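Local coordinates for protein Sso-CP2 metallo-carboxypetidase (Sulfolobus solfataricus, PDB 4MMO) that probably acts as a zinc-dependent carboxypeptidase of the M20 family, hydrolysing peptides as a two-subunit assembly, at residues S216-M221 with V225-F230; D232-L237 with T278-N283; E243-Y248 with K271-L276; V347-N352 with Q381-F386. One frame throughout, in Å; residues are numbered along the deposited sequence.

Contact 1. Residues S216-M221 with V225-F230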
loop_
_atom_site.group_PDB
_atom_site.type_symbol
_atom_site.label_atom_id
_atom_site.label_comp_id
_atom_site.label_asym_id
_atom_site.label_seq_id
_atom_site.Cartn_x
_atom_site.Cartn_y
_atom_site.Cartn_z
ATOM N N SER A 216 12.226 -8.323 -0.457
ATOM C CA SER A 216 12.287 -9.738 -0.809
ATOM C C SER A 216 13.577 -10.397 -0.320
ATOM O O SER A 216 13.607 -11.603 -0.093
ATOM C CB SER A 216 12.144 -9.931 -2.319
ATOM O OG SER A 216 10.829 -9.619 -2.747
ATOM N N THR A 217 14.637 -9.608 -0.154
ATOM C CA THR A 217 15.927 -10.152 0.272
ATOM C C THR A 217 15.963 -10.405 1.775
ATOM O O THR A 217 16.833 -11.119 2.270
ATOM C CB THR A 217 17.106 -9.208 -0.083
ATOM O OG1 THR A 217 16.971 -7.970 0.630
ATOM C CG2 THR A 217 17.159 -8.933 -1.589
ATOM N N LEU A 218 15.016 -9.814 2.496
ATOM C CA LEU A 218 15.009 -9.877 3.954
ATOM C C LEU A 218 14.665 -11.265 4.501
ATOM O O LEU A 218 15.180 -11.664 5.546
ATOM C CB LEU A 218 14.031 -8.838 4.515
ATOM C CG LEU A 218 14.387 -7.373 4.241
ATOM C CD1 LEU A 218 13.278 -6.456 4.724
ATOM C CD2 LEU A 218 15.715 -6.992 4.892
ATOM N N VAL A 219 13.802 -11.996 3.799
ATOM C CA VAL A 219 13.324 -13.297 4.270
ATOM C C VAL A 219 13.267 -14.315 3.136
ATOM O O VAL A 219 13.153 -13.937 1.971
ATOM C CB VAL A 219 11.910 -13.176 4.868
ATOM C CG1 VAL A 219 11.918 -12.251 6.073
ATOM C CG2 VAL A 219 10.922 -12.670 3.814
ATOM N N ASP A 220 13.337 -15.602 3.474
ATOM C CA ASP A 220 13.083 -16.645 2.483
ATOM C C ASP A 220 11.577 -16.895 2.406
ATOM O O ASP A 220 10.802 -16.173 3.033
ATOM C CB ASP A 220 13.867 -17.933 2.778
ATOM C CG ASP A 220 13.504 -18.571 4.112
ATOM O OD1 ASP A 220 12.486 -18.189 4.729
ATOM O OD2 ASP A 220 14.247 -19.482 4.536
ATOM N N MET A 221 11.155 -17.905 1.653
ATOM C CA MET A 221 9.724 -18.099 1.415
ATOM C C MET A 221 9.011 -18.622 2.659
ATOM O O MET A 221 7.793 -18.486 2.790
ATOM C CB MET A 221 9.482 -19.028 0.224
ATOM C CG MET A 221 9.715 -20.508 0.494
ATOM S SD MET A 221 9.280 -21.534 -0.931
ATOM C CE MET A 221 7.514 -21.251 -1.049
ATOM N N VAL A 225 14.502 -15.170 8.533
ATOM C CA VAL A 225 15.133 -13.884 8.241
ATOM C C VAL A 225 16.537 -14.092 7.689
ATOM O O VAL A 225 17.335 -14.829 8.261
ATOM C CB VAL A 225 15.188 -12.999 9.503
ATOM C CG1 VAL A 225 15.848 -11.661 9.204
ATOM C CG2 VAL A 225 13.782 -12.792 10.060
ATOM N N LEU A 226 16.832 -13.432 6.572
ATOM C CA LEU A 226 18.090 -13.638 5.861
ATOM C C LEU A 226 19.138 -12.569 6.182
ATOM O O LEU A 226 20.250 -12.608 5.655
ATOM C CB LEU A 226 17.837 -13.671 4.348
ATOM C CG LEU A 226 16.904 -14.767 3.824
ATOM C CD1 LEU A 226 16.773 -14.674 2.315
ATOM C CD2 LEU A 226 17.391 -16.151 4.227
ATOM N N ILE A 227 18.784 -11.613 7.037
ATOM C CA ILE A 227 19.742 -10.608 7.483
ATOM C C ILE A 227 20.895 -11.297 8.202
ATOM O O ILE A 227 20.685 -12.037 9.163
ATOM C CB ILE A 227 19.087 -9.573 8.419
ATOM C CG1 ILE A 227 17.972 -8.831 7.684
ATOM C CG2 ILE A 227 20.127 -8.570 8.931
ATOM C CD1 ILE A 227 17.111 -7.960 8.583
ATOM N N GLU A 228 22.111 -11.057 7.724
ATOM C CA GLU A 228 23.296 -11.690 8.292
ATOM C C GLU A 228 23.465 -11.311 9.761
ATOM O O GLU A 228 23.470 -10.131 10.108
ATOM C CB GLU A 228 24.543 -11.293 7.498
ATOM C CG GLU A 228 25.825 -11.978 7.961
ATOM C CD GLU A 228 27.044 -11.537 7.172
ATOM O OE1 GLU A 228 26.884 -11.122 6.004
ATOM O OE2 GLU A 228 28.164 -11.599 7.720
ATOM N N GLY A 229 23.589 -12.323 10.615
ATOM C CA GLY A 229 23.811 -12.122 12.037
ATOM C C GLY A 229 22.544 -12.032 12.876
ATOM O O GLY A 229 22.617 -11.928 14.098
ATOM N N PHE A 230 21.385 -12.081 12.226
ATOM C CA PHE A 230 20.107 -11.879 12.908
ATOM C C PHE A 230 19.864 -12.880 14.043
ATOM O O PHE A 230 19.378 -12.506 15.110
ATOM C CB PHE A 230 18.971 -11.955 11.889
ATOM C CG PHE A 230 17.621 -11.626 12.452
ATOM C CD1 PHE A 230 17.215 -10.310 12.592
ATOM C CD2 PHE A 230 16.746 -12.634 12.821
ATOM C CE1 PHE A 230 15.972 -10.008 13.103
ATOM C CE2 PHE A 230 15.497 -12.335 13.327
ATOM C CZ PHE A 230 15.110 -11.021 13.470
#
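L226 lays its side chain against the backbone that leaves helix 207-218, and it gives the largest share of the surface buried here. L226 CB lies 3.4 Å from T217 O. Further out, L226 CD1 meets V219 C at 3.6 Å and L226 CG meets D220 N at 3.7 Å. The leucine thus covers peptide groups of residues 217-220 rather than a side-chain cluster. CG stands anti to its own carbonyl carbon (chi1 -61°), and this carries the isobutyl group along that backbone.

The backbone of L226 is tied down as well. L226 N donates to L218 O at 2.6 Å, and the N-H points almost straight at the oxygen (176°). The donor sits 32° off the carbonyl plane. V225 CA adds a CH-O contact to the same oxygen. L218, the second large contributor, packs its CD2 4.0 Å from I227 CG1, and the two side chains run side by side in the same direction. Both also touch L325 of helix 318-331.

V219 and V225 both pack on C282. V219 O and S216 O also accept from K213 of the second subunit. Within the M20 dimerisation domain, this is a short loop that folds back on the C-terminal end of helix 207-218, pinned by a single beta bridge (V219 with V225).

Contact 2. Residues D232-L237 with T278-N283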
loop_
_atom_site.group_PDB
_atom_site.type_symbol
_atom_site.label_atom_id
_atom_site.label_comp_id
_atom_site.label_asym_id
_atom_site.label_seq_id
_atom_site.Cartn_x
_atom_site.Cartn_y
_atom_site.Cartn_z
ATOM N N ASP A 232 22.228 -14.841 15.545
ATOM C CA ASP A 232 23.415 -15.123 16.358
ATOM C C ASP A 232 23.184 -14.882 17.852
ATOM O O ASP A 232 23.688 -15.626 18.688
ATOM C CB ASP A 232 24.609 -14.286 15.886
ATOM C CG ASP A 232 25.140 -14.728 14.530
ATOM O OD1 ASP A 232 24.787 -15.836 14.077
ATOM O OD2 ASP A 232 25.923 -13.967 13.922
ATOM N N ASP A 233 22.422 -13.843 18.179
ATOM C CA ASP A 233 22.173 -13.482 19.571
ATOM C C ASP A 233 20.968 -14.222 20.154
ATOM O O ASP A 233 20.656 -14.069 21.334
ATOM C CB ASP A 233 21.944 -11.970 19.689
ATOM C CG ASP A 233 23.237 -11.172 19.664
ATOM O OD1 ASP A 233 24.218 -11.631 19.041
ATOM O OD2 ASP A 233 23.272 -10.081 20.270
ATOM N N VAL A 234 20.281 -15.003 19.323
ATOM C CA VAL A 234 19.106 -15.745 19.774
ATOM C C VAL A 234 19.559 -16.977 20.554
ATOM O O VAL A 234 20.223 -17.855 20.002
ATOM C CB VAL A 234 18.217 -16.168 18.582
ATOM C CG1 VAL A 234 17.119 -17.143 19.028
ATOM C CG2 VAL A 234 17.602 -14.947 17.920
ATOM N N ARG A 235 19.205 -17.036 21.835
ATOM C CA ARG A 235 19.644 -18.133 22.694
ATOM C C ARG A 235 18.626 -19.268 22.759
ATOM O O ARG A 235 17.427 -19.062 22.571
ATOM C CB ARG A 235 19.948 -17.626 24.107
ATOM C CG ARG A 235 18.742 -17.130 24.908
ATOM C CD ARG A 235 18.968 -17.371 26.401
ATOM N NE ARG A 235 17.922 -16.786 27.238
ATOM C CZ ARG A 235 16.765 -17.373 27.528
ATOM N NH1 ARG A 235 16.474 -18.578 27.047
ATOM N NH2 ARG A 235 15.888 -16.749 28.302
ATOM N N GLU A 236 19.117 -20.471 23.034
ATOM C CA GLU A 236 18.255 -21.631 23.192
ATOM C C GLU A 236 17.340 -21.435 24.394
ATOM O O GLU A 236 17.667 -20.690 25.320
ATOM C CB GLU A 236 19.103 -22.887 23.381
ATOM C CG GLU A 236 19.867 -22.909 24.693
ATOM C CD GLU A 236 21.063 -23.839 24.660
ATOM O OE1 GLU A 236 20.973 -24.906 24.015
ATOM O OE2 GLU A 236 22.095 -23.498 25.275
ATOM N N LEU A 237 16.189 -22.100 24.373
ATOM C CA LEU A 237 15.265 -22.076 25.500
ATOM C C LEU A 237 15.847 -22.872 26.658
ATOM O O LEU A 237 16.622 -23.800 26.442
ATOM C CB LEU A 237 13.934 -22.698 25.092
ATOM C CG LEU A 237 13.256 -22.078 23.873
ATOM C CD1 LEU A 237 12.070 -22.926 23.449
ATOM C CD2 LEU A 237 12.825 -20.649 24.172
ATOM N N THR A 278 8.258 -18.251 20.392
ATOM C CA THR A 278 9.714 -18.442 20.331
ATOM C C THR A 278 10.394 -17.856 19.082
ATOM O O THR A 278 11.587 -17.559 19.116
ATOM C CB THR A 278 10.067 -19.961 20.450
ATOM O OG1 THR A 278 9.598 -20.455 21.710
ATOM C CG2 THR A 278 11.567 -20.213 20.352
ATOM N N TYR A 279 9.654 -17.681 17.990
ATOM C CA TYR A 279 10.270 -17.234 16.736
ATOM C C TYR A 279 10.368 -15.708 16.630
ATOM O O TYR A 279 9.370 -15.004 16.811
ATOM C CB TYR A 279 9.489 -17.743 15.520
ATOM C CG TYR A 279 9.475 -19.244 15.325
ATOM C CD1 TYR A 279 10.144 -20.096 16.194
ATOM C CD2 TYR A 279 8.788 -19.807 14.256
ATOM C CE1 TYR A 279 10.123 -21.468 16.004
ATOM C CE2 TYR A 279 8.758 -21.168 14.061
ATOM C CZ TYR A 279 9.427 -21.997 14.935
ATOM O OH TYR A 279 9.395 -23.356 14.734
ATOM N N PRO A 280 11.568 -15.189 16.319
ATOM C CA PRO A 280 11.638 -13.770 15.964
ATOM C C PRO A 280 11.074 -13.562 14.558
ATOM O O PRO A 280 10.993 -14.535 13.812
ATOM C CB PRO A 280 13.137 -13.475 16.001
ATOM C CG PRO A 280 13.779 -14.778 15.674
ATOM C CD PRO A 280 12.895 -15.833 16.284
ATOM N N THR A 281 10.687 -12.339 14.203
ATOM C CA THR A 281 10.057 -12.096 12.907
ATOM C C THR A 281 10.649 -10.916 12.154
ATOM O O THR A 281 11.308 -10.056 12.734
ATOM C CB THR A 281 8.551 -11.808 13.058
ATOM O OG1 THR A 281 8.365 -10.549 13.721
ATOM C CG2 THR A 281 7.869 -12.915 13.848
ATOM N N CYS A 282 10.407 -10.910 10.847
ATOM C CA CYS A 282 10.560 -9.726 10.014
ATOM C C CYS A 282 9.284 -9.600 9.197
ATOM O O CYS A 282 9.138 -10.242 8.161
ATOM C CB CYS A 282 11.763 -9.843 9.081
ATOM S SG CYS A 282 11.834 -8.530 7.828
ATOM N N ASN A 283 8.361 -8.778 9.682
ATOM C CA ASN A 283 7.034 -8.669 9.093
ATOM C C ASN A 283 6.834 -7.353 8.344
ATOM O O ASN A 283 7.323 -6.303 8.770
ATOM C CB ASN A 283 5.987 -8.809 10.194
ATOM C CG ASN A 283 4.574 -8.695 9.671
ATOM O OD1 ASN A 283 4.083 -9.589 8.981
ATOM N ND2 ASN A 283 3.907 -7.599 10.006
#
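L237 and T278 meet tip to tip where two loops of the M20 dimerisation region pass each other at the surface. Residues 232-237 lead into helix 239-247. Residues 278-283 leave helix 269-278 and run into strand 283-290. The backbones stay well apart, so side chains alone span the gap.

L237 has CG anti to its carbonyl carbon (chi1 -56°), and its fork opens toward the threonine. Both methyls take part: L237 CD1 is 4.1 Å and L237 CD2 4.0 Å from T278 CG2. T278 has CG2 anti to its backbone N, with OG1 beside that N (chi1 -61°). Methyl and hydroxyl therefore both face the leucine fork. T278 OG1 lies 3.9 Å from L237 CD1, a packing contact only. I245 of helix 239-247 touches both residues and closes the small apolar group.

A second, looser touch joins V234 to P280. P280 is also packed by Y231 and Q316.

Between these two points R235 turns back on its own segment. Its chi1 of 67° places CG between the backbone N and the carbonyl carbon. From there R235 NH1 donates to E236 O at 3.0 Å, with the oxygen lying in the guanidinium plane. NH1 also forms a salt bridge with E241. Both bonds fall on NH1, and would help to limit how the guanidinium group turns. At the V234 end the contact is a single pair of carbons, V234 CG2 to P280 CG, at 4.4 Å.

Contact 3. Residues E243-Y248 with K271-L276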
loop_
_atom_site.group_PDB
_atom_site.type_symbol
_atom_site.label_atom_id
_atom_site.label_comp_id
_atom_site.label_asym_id
_atom_site.label_seq_id
_atom_site.Cartn_x
_atom_site.Cartn_y
_atom_site.Cartn_z
ATOM N N GLU A 243 9.312 -26.631 28.781
ATOM C CA GLU A 243 8.213 -27.289 29.476
ATOM C C GLU A 243 6.932 -26.460 29.398
ATOM O O GLU A 243 5.864 -26.985 29.090
ATOM C CB GLU A 243 8.585 -27.531 30.941
ATOM N N LEU A 244 7.045 -25.163 29.677
ATOM C CA LEU A 244 5.884 -24.277 29.664
ATOM C C LEU A 244 5.252 -24.218 28.278
ATOM O O LEU A 244 4.027 -24.166 28.146
ATOM C CB LEU A 244 6.275 -22.874 30.133
ATOM C CG LEU A 244 6.770 -22.772 31.582
ATOM C CD1 LEU A 244 7.269 -21.367 31.882
ATOM C CD2 LEU A 244 5.678 -23.162 32.568
ATOM N N ILE A 245 6.085 -24.241 27.244
ATOM C CA ILE A 245 5.586 -24.222 25.874
ATOM C C ILE A 245 4.790 -25.492 25.590
ATOM O O ILE A 245 3.787 -25.460 24.872
ATOM C CB ILE A 245 6.741 -24.068 24.860
ATOM C CG1 ILE A 245 7.342 -22.664 24.975
ATOM C CG2 ILE A 245 6.252 -24.305 23.430
ATOM C CD1 ILE A 245 8.622 -22.470 24.200
ATOM N N LYS A 246 5.237 -26.605 26.165
ATOM C CA LYS A 246 4.557 -27.886 25.999
ATOM C C LYS A 246 3.177 -27.866 26.652
ATOM O O LYS A 246 2.242 -28.495 26.162
ATOM C CB LYS A 246 5.399 -29.014 26.596
ATOM N N LYS A 247 3.054 -27.137 27.756
ATOM C CA LYS A 247 1.794 -27.054 28.488
ATOM C C LYS A 247 0.854 -25.996 27.915
ATOM O O LYS A 247 -0.337 -25.993 28.222
ATOM C CB LYS A 247 2.059 -26.743 29.963
ATOM C CG LYS A 247 2.844 -27.815 30.700
ATOM C CD LYS A 247 3.202 -27.357 32.105
ATOM C CE LYS A 247 4.251 -28.253 32.742
ATOM N NZ LYS A 247 5.412 -27.467 33.247
ATOM N N TYR A 248 1.383 -25.092 27.095
ATOM C CA TYR A 248 0.569 -24.014 26.540
ATOM C C TYR A 248 -0.592 -24.604 25.752
ATOM O O TYR A 248 -0.390 -25.316 24.769
ATOM C CB TYR A 248 1.408 -23.085 25.658
ATOM C CG TYR A 248 0.687 -21.820 25.239
ATOM C CD1 TYR A 248 -0.042 -21.075 26.155
ATOM C CD2 TYR A 248 0.748 -21.365 23.928
ATOM C CE1 TYR A 248 -0.701 -19.919 25.775
ATOM C CE2 TYR A 248 0.093 -20.209 23.540
ATOM C CZ TYR A 248 -0.628 -19.490 24.468
ATOM O OH TYR A 248 -1.280 -18.340 24.089
ATOM N N LYS A 271 3.470 -26.959 17.920
ATOM C CA LYS A 271 4.253 -26.264 16.909
ATOM C C LYS A 271 3.804 -24.812 16.806
ATOM O O LYS A 271 4.618 -23.918 16.580
ATOM C CB LYS A 271 4.115 -26.961 15.552
ATOM C CG LYS A 271 5.099 -26.484 14.491
ATOM C CD LYS A 271 6.535 -26.526 15.001
ATOM C CE LYS A 271 7.530 -26.826 13.893
ATOM N NZ LYS A 271 7.431 -25.863 12.769
ATOM N N ILE A 272 2.503 -24.588 16.971
ATOM C CA ILE A 272 1.939 -23.245 16.949
ATOM C C ILE A 272 2.426 -22.470 18.164
ATOM O O ILE A 272 2.820 -21.309 18.051
ATOM C CB ILE A 272 0.396 -23.294 16.932
ATOM C CG1 ILE A 272 -0.092 -23.801 15.573
ATOM C CG2 ILE A 272 -0.208 -21.919 17.212
ATOM C CD1 ILE A 272 -1.551 -24.200 15.547
ATOM N N ALA A 273 2.402 -23.122 19.323
ATOM C CA ALA A 273 2.848 -22.504 20.565
ATOM C C ALA A 273 4.309 -22.097 20.457
ATOM O O ALA A 273 4.699 -21.016 20.894
ATOM C CB ALA A 273 2.657 -23.461 21.729
ATOM N N GLU A 274 5.113 -22.970 19.867
ATOM C CA GLU A 274 6.533 -22.705 19.705
ATOM C C GLU A 274 6.749 -21.509 18.781
ATOM O O GLU A 274 7.435 -20.558 19.142
ATOM C CB GLU A 274 7.237 -23.940 19.147
ATOM C CG GLU A 274 8.751 -23.839 19.129
ATOM C CD GLU A 274 9.409 -25.085 18.569
ATOM O OE1 GLU A 274 8.791 -26.170 18.640
ATOM O OE2 GLU A 274 10.543 -24.980 18.053
ATOM N N ALA A 275 6.154 -21.557 17.596
ATOM C CA ALA A 275 6.324 -20.494 16.610
ATOM C C ALA A 275 5.879 -19.142 17.162
ATOM O O ALA A 275 6.588 -18.141 17.046
ATOM C CB ALA A 275 5.546 -20.821 15.346
ATOM N N LEU A 276 4.699 -19.131 17.768
ATOM C CA LEU A 276 4.099 -17.910 18.282
ATOM C C LEU A 276 4.952 -17.265 19.374
ATOM O O LEU A 276 5.147 -16.049 19.381
ATOM C CB LEU A 276 2.705 -18.227 18.828
ATOM C CG LEU A 276 1.824 -17.055 19.255
ATOM C CD1 LEU A 276 1.612 -16.073 18.109
ATOM C CD2 LEU A 276 0.494 -17.582 19.760
#
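This is an apolar helix-helix contact in the M20 dimerisation region, between the last turn of helix 239-247 and the middle of helix 269-278. I245 and Y248 come from the first helix and its end, and A273 sits between them on the second. The CA atoms of I245 and A273 are 6.2 Å apart. The small alanine side chain permits this close approach.

I245 uses its CG2 branch, which stands anti to the backbone N. I245 CG2 lies 4.1 Å from A273 CB and also rests 4.0 Å from E274 N. It therefore packs against the helix backbone as well as the alanine. I245 O approaches A273 CB too.

Y248 is the first residue to leave the helical conformation. Its CG is anti to the backbone N (chi1 -170°), and the ring swings toward helix 269-278. L277 touches it from the same helix. A273 also packs on I250 in the following loop. On the same helix as A273, I272 and A275 pack on L203 of the second subunit. The methyl of A273 meets the tyrosine ring at its edge and in its plane, with A273 CB 3.6 Å from Y248 CD2.

Contact 4. Residues V347-N352 with Q381-F386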
loop_
_atom_site.group_PDB
_atom_site.type_symbol
_atom_site.label_atom_id
_atom_site.label_comp_id
_atom_site.label_asym_id
_atom_site.label_seq_id
_atom_site.Cartn_x
_atom_site.Cartn_y
_atom_site.Cartn_z
ATOM N N VAL A 347 12.401 -9.944 26.805
ATOM C CA VAL A 347 12.570 -10.240 28.225
ATOM C C VAL A 347 11.990 -11.604 28.561
ATOM O O VAL A 347 10.945 -11.987 28.039
ATOM C CB VAL A 347 11.836 -9.204 29.107
ATOM C CG1 VAL A 347 11.921 -9.579 30.588
ATOM C CG2 VAL A 347 12.396 -7.822 28.897
ATOM N N ARG A 348 12.676 -12.321 29.447
ATOM C CA ARG A 348 12.160 -13.546 30.041
ATOM C C ARG A 348 12.672 -13.649 31.467
ATOM O O ARG A 348 13.877 -13.573 31.699
ATOM C CB ARG A 348 12.607 -14.768 29.247
ATOM C CG ARG A 348 11.682 -15.122 28.115
ATOM C CD ARG A 348 12.201 -16.301 27.330
ATOM N NE ARG A 348 11.469 -16.455 26.079
ATOM C CZ ARG A 348 11.972 -16.982 24.969
ATOM N NH1 ARG A 348 13.225 -17.423 24.935
ATOM N NH2 ARG A 348 11.216 -17.070 23.886
ATOM N N THR A 349 11.758 -13.814 32.418
ATOM C CA THR A 349 12.129 -13.876 33.827
ATOM C C THR A 349 11.767 -15.231 34.421
ATOM O O THR A 349 11.074 -16.034 33.795
ATOM C CB THR A 349 11.443 -12.762 34.639
ATOM O OG1 THR A 349 10.030 -12.982 34.661
ATOM C CG2 THR A 349 11.740 -11.401 34.030
ATOM N N SER A 350 12.233 -15.469 35.640
ATOM C CA SER A 350 12.087 -16.768 36.281
ATOM C C SER A 350 10.684 -17.020 36.826
ATOM O O SER A 350 10.039 -16.126 37.373
ATOM C CB SER A 350 13.096 -16.904 37.420
ATOM O OG SER A 350 12.749 -17.987 38.262
ATOM N N VAL A 351 10.230 -18.260 36.688
ATOM C CA VAL A 351 8.967 -18.688 37.269
ATOM C C VAL A 351 9.102 -18.834 38.789
ATOM O O VAL A 351 8.106 -18.943 39.503
ATOM C CB VAL A 351 8.507 -20.031 36.643
ATOM C CG1 VAL A 351 9.417 -21.184 37.088
ATOM C CG2 VAL A 351 7.044 -20.322 36.973
ATOM N N ASN A 352 10.338 -18.808 39.280
ATOM C CA ASN A 352 10.617 -19.123 40.682
ATOM C C ASN A 352 10.686 -17.916 41.601
ATOM O O ASN A 352 10.878 -18.066 42.807
ATOM C CB ASN A 352 11.924 -19.908 40.793
ATOM C CG ASN A 352 11.838 -21.257 40.131
ATOM O OD1 ASN A 352 10.842 -21.969 40.284
ATOM N ND2 ASN A 352 12.870 -21.614 39.371
ATOM N N GLN A 381 5.797 -5.114 25.142
ATOM C CA GLN A 381 5.443 -4.261 26.263
ATOM C C GLN A 381 6.777 -3.744 26.810
ATOM O O GLN A 381 7.803 -4.393 26.617
ATOM C CB GLN A 381 4.678 -5.093 27.303
ATOM C CG GLN A 381 3.971 -4.304 28.389
ATOM C CD GLN A 381 3.141 -5.159 29.348
ATOM O OE1 GLN A 381 2.605 -4.639 30.327
ATOM N NE2 GLN A 381 3.026 -6.463 29.074
ATOM N N PRO A 382 6.788 -2.567 27.464
ATOM C CA PRO A 382 8.094 -2.033 27.888
ATOM C C PRO A 382 8.681 -2.691 29.149
ATOM O O PRO A 382 9.350 -2.034 29.949
ATOM C CB PRO A 382 7.800 -0.543 28.113
ATOM C CG PRO A 382 6.355 -0.495 28.451
ATOM C CD PRO A 382 5.712 -1.571 27.628
ATOM N N MET A 383 8.448 -3.992 29.303
ATOM C CA MET A 383 9.007 -4.762 30.407
ATOM C C MET A 383 10.527 -4.647 30.429
ATOM O O MET A 383 11.142 -4.611 31.496
ATOM C CB MET A 383 8.600 -6.226 30.258
ATOM C CG MET A 383 8.853 -7.097 31.471
ATOM S SD MET A 383 7.966 -8.662 31.308
ATOM C CE MET A 383 8.575 -9.563 32.728
ATOM N N GLY A 384 11.121 -4.577 29.242
ATOM C CA GLY A 384 12.565 -4.480 29.099
ATOM C C GLY A 384 13.186 -3.326 29.858
ATOM O O GLY A 384 14.281 -3.456 30.397
ATOM N N LEU A 385 12.492 -2.195 29.906
ATOM C CA LEU A 385 13.008 -1.028 30.610
ATOM C C LEU A 385 13.124 -1.304 32.102
ATOM O O LEU A 385 14.112 -0.939 32.736
ATOM C CB LEU A 385 12.101 0.183 30.382
ATOM C CG LEU A 385 11.906 0.599 28.927
ATOM C CD1 LEU A 385 11.042 1.847 28.863
ATOM C CD2 LEU A 385 13.248 0.824 28.230
ATOM N N PHE A 386 12.111 -1.954 32.660
ATOM C CA PHE A 386 12.074 -2.194 34.093
ATOM C C PHE A 386 13.103 -3.246 34.494
ATOM O O PHE A 386 13.766 -3.119 35.521
ATOM C CB PHE A 386 10.660 -2.595 34.518
ATOM C CG PHE A 386 9.649 -1.503 34.318
ATOM C CD1 PHE A 386 9.524 -0.483 35.247
ATOM C CD2 PHE A 386 8.843 -1.482 33.195
ATOM C CE1 PHE A 386 8.606 0.532 35.065
ATOM C CE2 PHE A 386 7.917 -0.469 33.008
ATOM C CZ PHE A 386 7.800 0.540 33.943
#
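V347, next to last in strand 337-348, passes the first turn of helix 383-389 with its CA 5.8 Å from that of G384. The contact is made of side chains packed on the helix start, and three of the four touching residues are buried.

V347 splits its two methyls between neighbouring residues. CG1 stands anti to the backbone N (chi1 175°) and faces M383, where V347 CG1 is 4.0 Å from M383 CE and equally near M383 CG. V347 CG2 is anti to the carbonyl carbon and sits directly on the glycine, 3.4 Å from G384 CA and 3.5 Å from G384 N. The valine therefore rests directly on the backbone of the helix start.

M383 is fully extended. Its CG is anti to the backbone N (chi1 -168°), and the chain stays straight beyond it. It crosses V347 at a slant, so CG, SD and CE all pass close to V347 CG1. Its end reaches T349 tip to tip, with M383 CE 3.9 Å from T349 CG2. The threonine hydroxyl is used elsewhere, bonding to A395 O and L177 O.

M383 also touches V179 of strand 178-190, while Q381 OE1 bonds to the backbone N of E163, a zinc ligand. The contact thus joins the end of a strand in the antiparallel sheet to helix 383-389, whose F386 and L385 pack on strand 65-71 and helix 144-149, respectively.

Overall arrangement
Contacts 1 and 2 follow each other along the chain, with centres 13 Å apart, and the two touch through packing. Contact 1 lies at the end of helix 207-218. Contact 3 falls between the two segments of contact 2 in sequence. It pairs helices 239-247 and 269-278, which the loops of contact 2 adjoin, and these two contacts also touch. Contact 4 comes last, between strand 337-348 and helix 383-389. Its R348 packs on R235 and L237, with its centre about 16 Å from that of contact 2. Contact 2 thus touches the other three. Contacts 1 to 3 lie in the dimerisation region and border the second subunit; contact 4, which no other chain touches, lies nearer the zinc site.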